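Local coordinates for protein sugar isomerase (Sinorhizobium meliloti, PDB 3QC0) that probably isomerises a sugar at a zinc ion held in a TIM barrel of the xylose isomerase-like family, at residues A[18-23]-A[51-56]; A[24-29]-A[262-267]. All blocks are in the same frame, centred on the assembly; numbering follows the deposited sequence. Where two conformers were deposited one is given.

Interaction 1. Residues A[18-23]-A[51-56]; sequences CGFAEA and GRIVRA
I53 makes the broadest contact of 51-56 with 18-23, meeting both F20 and A21, while V54 adds a second touch on F20. At I53 the side chain forks toward the first helix. CG2, anti to the backbone N, comes to the rim of the F20 ring near its plane, with I53 CG2 to F20 CE1 at 4.1 Å. The two side chains run past each other in opposite directions; the longer branch of I53 lays its CD1 4.2 Å from F20 CD1 and also reaches A21, with I53 CD1 4.2 Å from A21 CB. One residue on, V54 crosses F20 at about a right angle, its CG2 again near the ring plane and 4.2 Å from F20 CZ. R55, which follows, has G51 O over the centre of its guanidinium, 3.3 Å above the plane, and a salt bridge to E94. F20 can extend this far because its CG is anti to the backbone N (chi1 -176°), and I45 of helix 39-45 also packs against F20, A21 and I53. This is apolar packing of helix 20-29 on helix 47-57, two neighbouring helices outside the strands of a TIM barrel.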
ATOM      1  N   CYS A  18      24.426 -16.551   4.897  1.00 28.67           N
ATOM      2  CA  CYS A  18      24.846 -17.556   3.945  1.00 29.28           C
ATOM      3  C   CYS A  18      24.979 -17.017   2.555  1.00 28.86           C
ATOM      4  O   CYS A  18      24.068 -16.348   2.064  1.00 28.77           O
ATOM      5  CB  CYS A  18      23.864 -18.733   3.879  1.00 28.46           C
ATOM      6  SG  CYS A  18      23.513 -19.567   5.424  1.00 33.23           S
ATOM      7  N   GLY A  19      26.076 -17.371   1.897  1.00 30.43           N
ATOM      8  CA  GLY A  19      26.140 -17.253   0.460  1.00 29.73           C
ATOM      9  C   GLY A  19      25.439 -18.441  -0.166  1.00 28.88           C
ATOM     10  O   GLY A  19      24.874 -19.283   0.524  1.00 28.50           O
ATOM     11  N   PHE A  20      25.512 -18.537  -1.489  1.00 27.99           N
ATOM     12  CA  PHE A  20      24.711 -19.521  -2.232  1.00 28.67           C
ATOM     13  C   PHE A  20      24.956 -20.977  -1.833  1.00 29.60           C
ATOM     14  O   PHE A  20      24.020 -21.735  -1.599  1.00 29.95           O
ATOM     15  CB  PHE A  20      24.981 -19.347  -3.748  1.00 27.51           C
ATOM     16  CG  PHE A  20      24.147 -20.227  -4.630  1.00 27.22           C
ATOM     17  CD1 PHE A  20      24.529 -21.508  -4.943  1.00 27.00           C
ATOM     18  CD2 PHE A  20      22.983 -19.727  -5.228  1.00 26.53           C
ATOM     19  CE1 PHE A  20      23.744 -22.307  -5.757  1.00 26.53           C
ATOM     20  CE2 PHE A  20      22.201 -20.506  -6.019  1.00 25.41           C
ATOM     21  CZ  PHE A  20      22.585 -21.802  -6.345  1.00 26.96           C
ATOM     22  N   ALA A  21      26.230 -21.411  -1.792  1.00 30.50           N
ATOM     23  CA  ALA A  21      26.504 -22.791  -1.491  1.00 31.57           C
ATOM     24  C   ALA A  21      26.079 -23.221  -0.096  1.00 32.10           C
ATOM     25  O   ALA A  21      25.523 -24.317   0.069  1.00 30.49           O
ATOM     26  CB  ALA A  21      28.008 -23.065  -1.660  1.00 31.23           C
ATOM     27  N   GLU A  22      26.344 -22.363   0.894  1.00 33.24           N
ATOM     28  CA  GLU A  22      25.959 -22.680   2.273  1.00 35.11           C
ATOM     29  C   GLU A  22      24.448 -22.673   2.432  1.00 34.04           C
ATOM     30  O   GLU A  22      23.890 -23.508   3.129  1.00 33.56           O
ATOM     31  CB  GLU A  22      26.552 -21.709   3.283  1.00 36.25           C
ATOM     32  CG  GLU A  22      26.410 -22.286   4.721  1.00 41.82           C
ATOM     33  CD  GLU A  22      26.733 -21.301   5.807  1.00 45.22           C
ATOM     34  OE1 GLU A  22      27.391 -20.269   5.518  1.00 47.98           O
ATOM     35  OE2 GLU A  22      26.320 -21.571   6.956  1.00 47.89           O
ATOM     36  N   ALA A  23      23.790 -21.712   1.785  1.00 32.64           N
ATOM     37  CA  ALA A  23      22.336 -21.666   1.814  1.00 31.40           C
ATOM     38  C   ALA A  23      21.753 -22.960   1.256  1.00 30.67           C
ATOM     39  O   ALA A  23      20.872 -23.561   1.829  1.00 28.94           O
ATOM     40  CB  ALA A  23      21.827 -20.455   1.029  1.00 28.93           C
ATOM     41  N   GLY A  51      24.962 -23.305 -11.321  1.00 27.91           N
ATOM     42  CA  GLY A  51      24.204 -24.300 -12.092  1.00 29.41           C
ATOM     43  C   GLY A  51      24.698 -25.731 -11.850  1.00 31.16           C
ATOM     44  O   GLY A  51      23.918 -26.684 -11.870  1.00 30.77           O
ATOM     45  N   ARG A  52      25.997 -25.888 -11.622  1.00 33.65           N
ATOM     46  CA  ARG A  52      26.530 -27.216 -11.298  1.00 35.52           C
ATOM     47  C   ARG A  52      25.911 -27.736  -9.997  1.00 34.83           C
ATOM     48  O   ARG A  52      25.457 -28.888  -9.944  1.00 33.57           O
ATOM     49  CB  ARG A  52      28.043 -27.169 -11.186  1.00 37.26           C
ATOM     50  CG  ARG A  52      28.663 -28.566 -10.969  1.00 43.23           C
ATOM     51  CD  ARG A  52      30.100 -28.506 -10.423  1.00 48.50           C
ATOM     52  NE  ARG A  52      30.176 -28.027  -9.039  1.00 50.31           N
ATOM     53  CZ  ARG A  52      29.789 -28.711  -7.958  1.00 53.13           C
ATOM     54  NH1 ARG A  52      29.281 -29.938  -8.064  1.00 55.69           N
ATOM     55  NH2 ARG A  52      29.903 -28.160  -6.756  1.00 52.93           N
ATOM     56  N   ILE A  53      25.864 -26.874  -8.968  1.00 32.99           N
ATOM     57  CA  ILE A  53      25.240 -27.212  -7.681  1.00 33.10           C
ATOM     58  C   ILE A  53      23.768 -27.534  -7.874  1.00 32.83           C
ATOM     59  O   ILE A  53      23.252 -28.515  -7.356  1.00 31.10           O
ATOM     60  CB  ILE A  53      25.391 -26.074  -6.656  1.00 32.33           C
ATOM     61  CG1 ILE A  53      26.860 -25.902  -6.269  1.00 33.10           C
ATOM     62  CG2 ILE A  53      24.483 -26.305  -5.422  1.00 31.47           C
ATOM     63  CD1 ILE A  53      27.184 -24.658  -5.465  1.00 32.44           C
ATOM     64  N   VAL A  54      23.066 -26.683  -8.630  1.00 32.21           N
ATOM     65  CA  VAL A  54      21.676 -26.981  -8.930  1.00 32.28           C
ATOM     66  C   VAL A  54      21.467 -28.359  -9.571  1.00 33.75           C
ATOM     67  O   VAL A  54      20.615 -29.133  -9.132  1.00 31.82           O
ATOM     68  CB  VAL A  54      21.059 -25.858  -9.831  1.00 31.81           C
ATOM     69  CG1 VAL A  54      19.729 -26.299 -10.414  1.00 30.92           C
ATOM     70  CG2 VAL A  54      20.975 -24.561  -9.006  1.00 29.43           C
ATOM     71  N   ARG A  55      22.247 -28.661 -10.609  1.00 35.45           N
ATOM     72  CA  ARG A  55      22.055 -29.911 -11.337  1.00 37.56           C
ATOM     73  C   ARG A  55      22.527 -31.117 -10.492  1.00 37.76           C
ATOM     74  O   ARG A  55      21.871 -32.126 -10.498  1.00 36.65           O
ATOM     75  CB  ARG A  55      22.739 -29.879 -12.720  1.00 38.52           C
ATOM     76  CG  ARG A  55      21.985 -28.962 -13.740  1.00 41.11           C
ATOM     77  CD  ARG A  55      22.625 -28.968 -15.124  1.00 45.94           C
ATOM     78  NE  ARG A  55      24.022 -28.545 -15.061  1.00 49.29           N
ATOM     79  CZ  ARG A  55      24.466 -27.287 -15.137  1.00 51.46           C
ATOM     80  NH1 ARG A  55      23.632 -26.252 -15.292  1.00 50.22           N
ATOM     81  NH2 ARG A  55      25.776 -27.063 -15.040  1.00 53.46           N
ATOM     82  N   ALA A  56      23.599 -30.946  -9.724  1.00 37.95           N
ATOM     83  CA  ALA A  56      24.146 -32.052  -8.885  1.00 39.72           C
ATOM     84  C   ALA A  56      23.182 -32.482  -7.790  1.00 40.54           C
ATOM     85  O   ALA A  56      23.076 -33.658  -7.446  1.00 39.89           O
ATOM     86  CB  ALA A  56      25.484 -31.644  -8.275  1.00 40.00           C
TER

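Interaction 2. Residues A[24-29]-A[262-267]; sequences VDICLK and EVIATC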
ATOM      1  N   VAL A  24      22.282 -23.428   0.140  1.00 30.93           N
ATOM      2  CA  VAL A  24      21.794 -24.672  -0.429  1.00 32.23           C
ATOM      3  C   VAL A  24      22.034 -25.848   0.540  1.00 35.01           C
ATOM      4  O   VAL A  24      21.163 -26.691   0.727  1.00 33.03           O
ATOM      5  CB  VAL A  24      22.459 -24.950  -1.803  1.00 32.09           C
ATOM      6  CG1 VAL A  24      22.219 -26.401  -2.223  1.00 32.40           C
ATOM      7  CG2 VAL A  24      21.921 -23.933  -2.861  1.00 29.98           C
ATOM      8  N   ASP A  25      23.234 -25.888   1.126  1.00 37.93           N
ATOM      9  CA  ASP A  25      23.616 -26.943   2.075  1.00 41.07           C
ATOM     10  C   ASP A  25      22.609 -27.023   3.233  1.00 40.60           C
ATOM     11  O   ASP A  25      22.060 -28.107   3.516  1.00 38.52           O
ATOM     12  CB  ASP A  25      25.032 -26.657   2.600  1.00 42.95           C
ATOM     13  CG  ASP A  25      25.650 -27.830   3.412  1.00 48.08           C
ATOM     14  OD1 ASP A  25      25.120 -28.984   3.439  1.00 51.40           O
ATOM     15  OD2 ASP A  25      26.686 -27.554   4.058  1.00 51.64           O
ATOM     16  N   ILE A  26      22.328 -25.880   3.863  1.00 39.49           N
ATOM     17  CA  ILE A  26      21.387 -25.891   5.005  1.00 39.33           C
ATOM     18  C   ILE A  26      19.984 -26.270   4.561  1.00 37.84           C
ATOM     19  O   ILE A  26      19.302 -26.995   5.247  1.00 36.08           O
ATOM     20  CB  ILE A  26      21.304 -24.594   5.730  1.00 39.87           C
ATOM     21  CG1 ILE A  26      22.628 -24.224   6.328  1.00 42.23           C
ATOM     22  CG2 ILE A  26      20.239 -24.678   6.870  1.00 40.35           C
ATOM     23  CD1 ILE A  26      22.609 -22.875   6.908  1.00 44.07           C
ATOM     24  N   CYS A  27      19.545 -25.760   3.413  0.56 35.64           N
ATOM     25  CA  CYS A  27      18.247 -26.161   2.895  0.56 34.67           C
ATOM     26  C   CYS A  27      18.165 -27.690   2.668  0.56 36.06           C
ATOM     27  O   CYS A  27      17.190 -28.334   3.038  0.56 34.20           O
ATOM     28  CB  CYS A  27      17.904 -25.340   1.628  0.56 32.96           C
ATOM     29  SG  CYS A  27      17.636 -23.501   1.916  0.56 28.43           S
ATOM     30  N   LEU A  28      19.211 -28.290   2.094  1.00 37.73           N
ATOM     31  CA  LEU A  28      19.226 -29.744   1.873  1.00 39.20           C
ATOM     32  C   LEU A  28      19.295 -30.548   3.192  1.00 39.71           C
ATOM     33  O   LEU A  28      18.643 -31.601   3.303  1.00 38.33           O
ATOM     34  CB  LEU A  28      20.399 -30.140   0.970  1.00 38.96           C
ATOM     35  CG  LEU A  28      20.288 -29.742  -0.503  1.00 37.58           C
ATOM     36  CD1 LEU A  28      21.638 -30.014  -1.220  1.00 39.21           C
ATOM     37  CD2 LEU A  28      19.130 -30.465  -1.202  1.00 37.00           C
ATOM     38  N   LYS A  29      20.034 -30.016   4.172  1.00 40.90           N
ATOM     39  CA  LYS A  29      20.089 -30.597   5.544  1.00 43.77           C
ATOM     40  C   LYS A  29      18.680 -30.682   6.166  1.00 42.84           C
ATOM     41  O   LYS A  29      18.427 -31.525   7.025  1.00 41.74           O
ATOM     42  CB  LYS A  29      20.989 -29.758   6.492  1.00 45.24           C
ATOM     43  CG  LYS A  29      22.551 -29.836   6.295  1.00 50.41           C
ATOM     44  CD  LYS A  29      23.296 -28.807   7.227  1.00 54.72           C
ATOM     45  CE  LYS A  29      24.807 -29.047   7.297  1.00 58.22           C
ATOM     46  NZ  LYS A  29      25.649 -28.056   8.069  1.00 57.76           N
ATOM     47  N   GLU A 262      18.556 -22.347  12.525  1.00 31.69           N
ATOM     48  CA  GLU A 262      17.333 -22.091  13.270  1.00 31.33           C
ATOM     49  C   GLU A 262      16.283 -21.437  12.365  1.00 29.86           C
ATOM     50  O   GLU A 262      15.088 -21.761  12.453  1.00 29.57           O
ATOM     51  CB  GLU A 262      17.605 -21.196  14.459  1.00 31.94           C
ATOM     52  CG  GLU A 262      16.417 -21.180  15.420  1.00 35.53           C
ATOM     53  CD  GLU A 262      16.425 -20.010  16.359  1.00 40.02           C
ATOM     54  OE1 GLU A 262      17.362 -19.167  16.290  1.00 44.04           O
ATOM     55  OE2 GLU A 262      15.468 -19.925  17.166  1.00 41.25           O
ATOM     56  N   VAL A 263      16.724 -20.534  11.494  1.00 27.84           N
ATOM     57  CA  VAL A 263      15.742 -19.845  10.614  1.00 25.82           C
ATOM     58  C   VAL A 263      15.035 -20.874   9.742  1.00 25.92           C
ATOM     59  O   VAL A 263      13.816 -20.905   9.678  1.00 25.76           O
ATOM     60  CB  VAL A 263      16.401 -18.802   9.736  1.00 24.98           C
ATOM     61  CG1 VAL A 263      15.355 -18.133   8.813  1.00 25.33           C
ATOM     62  CG2 VAL A 263      17.108 -17.749  10.576  1.00 25.39           C
ATOM     63  N   ILE A 264      15.807 -21.763   9.104  1.00 26.87           N
ATOM     64  CA  ILE A 264      15.217 -22.727   8.177  1.00 26.58           C
ATOM     65  C   ILE A 264      14.376 -23.786   8.907  1.00 28.20           C
ATOM     66  O   ILE A 264      13.292 -24.181   8.434  1.00 27.27           O
ATOM     67  CB  ILE A 264      16.276 -23.406   7.285  1.00 26.36           C
ATOM     68  CG1 ILE A 264      17.026 -22.373   6.457  1.00 27.04           C
ATOM     69  CG2 ILE A 264      15.620 -24.449   6.403  1.00 25.22           C
ATOM     70  CD1 ILE A 264      16.134 -21.484   5.555  1.00 25.94           C
ATOM     71  N   ALA A 265      14.856 -24.226  10.071  1.00 29.42           N
ATOM     72  CA  ALA A 265      14.045 -25.069  10.937  1.00 30.11           C
ATOM     73  C   ALA A 265      12.698 -24.432  11.251  1.00 29.36           C
ATOM     74  O   ALA A 265      11.655 -25.118  11.174  1.00 28.81           O
ATOM     75  CB  ALA A 265      14.804 -25.391  12.261  1.00 31.35           C
ATOM     76  N   THR A 266      12.717 -23.131  11.582  1.00 27.15           N
ATOM     77  CA  THR A 266      11.478 -22.405  11.920  1.00 26.57           C
ATOM     78  C   THR A 266      10.620 -22.283  10.662  1.00 25.71           C
ATOM     79  O   THR A 266       9.403 -22.504  10.743  1.00 25.39           O
ATOM     80  CB  THR A 266      11.796 -21.038  12.543  1.00 25.77           C
ATOM     81  OG1 THR A 266      12.668 -21.231  13.693  1.00 27.92           O
ATOM     82  CG2 THR A 266      10.518 -20.256  12.932  1.00 24.27           C
ATOM     83  N   CYS A 267      11.216 -21.992   9.496  1.00 25.71           N
ATOM     84  CA  CYS A 267      10.417 -21.988   8.260  1.00 25.53           C
ATOM     85  C   CYS A 267       9.712 -23.305   8.047  1.00 25.76           C
ATOM     86  O   CYS A 267       8.576 -23.324   7.654  1.00 24.45           O
ATOM     87  CB  CYS A 267      11.202 -21.673   6.983  1.00 25.45           C
ATOM     88  SG  CYS A 267      11.985 -20.096   6.939  1.00 26.29           S
TER
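I264 packs against I26 and C27 where the outer helix layer of the TIM barrel closes on itself: helix 20-29 follows the first strand and helix 260-274 the last, and the two lie side by side. The backbones come closest at C27 and I264, with 7.0 Å between their CA atoms. Both isoleucines hold CG1 beside the backbone N and CG2 anti to it, but they part at the second torsion. I26 is extended (chi2 173°), which sends its CD1 back toward the start of the helix, near C18, and it is the short CG2 branch that carries the contact, meeting the I264 side chain at an oblique crossing with I26 CG2 4.0 Å from I264 CG1. I264 instead bends back at chi2 (-57°); in one of two conformers of C27, I264 CD1 ends 4.4 Å from C27 SG, a loose and less certain touch. All three residues are buried, and I9 of strand 7-10 touches both C27 and I264, so C27 and I264 both rest on the first strand of the barrel. On the second helix T266 folds its hydroxyl back onto the preceding turn: E262 O receives T266 N from one face of its carbonyl plane and T266 OG1 from the other, the latter at 2.8 Å.

In the fold
Helix 20-29 serves both contacts, its first turn facing helix 47-57 in interaction 1 and its later turns facing helix 260-274 in interaction 2. The contact centres are 13 Å apart, and two direct packings join them: C18 SG lies 3.7 Å from I26 CD1, and I53 CG2, besides meeting F20, lies 3.9 Å from V24 CG1. Together they link three helices in a row, 47-57, 20-29 and 260-274, the last two meeting where the first and last strands of the barrel adjoin. Interaction 1 lies away from the zinc site. In interaction 2 the I264 side chain is about 11 Å from that of E248, which binds zinc with E142, D177 and H204.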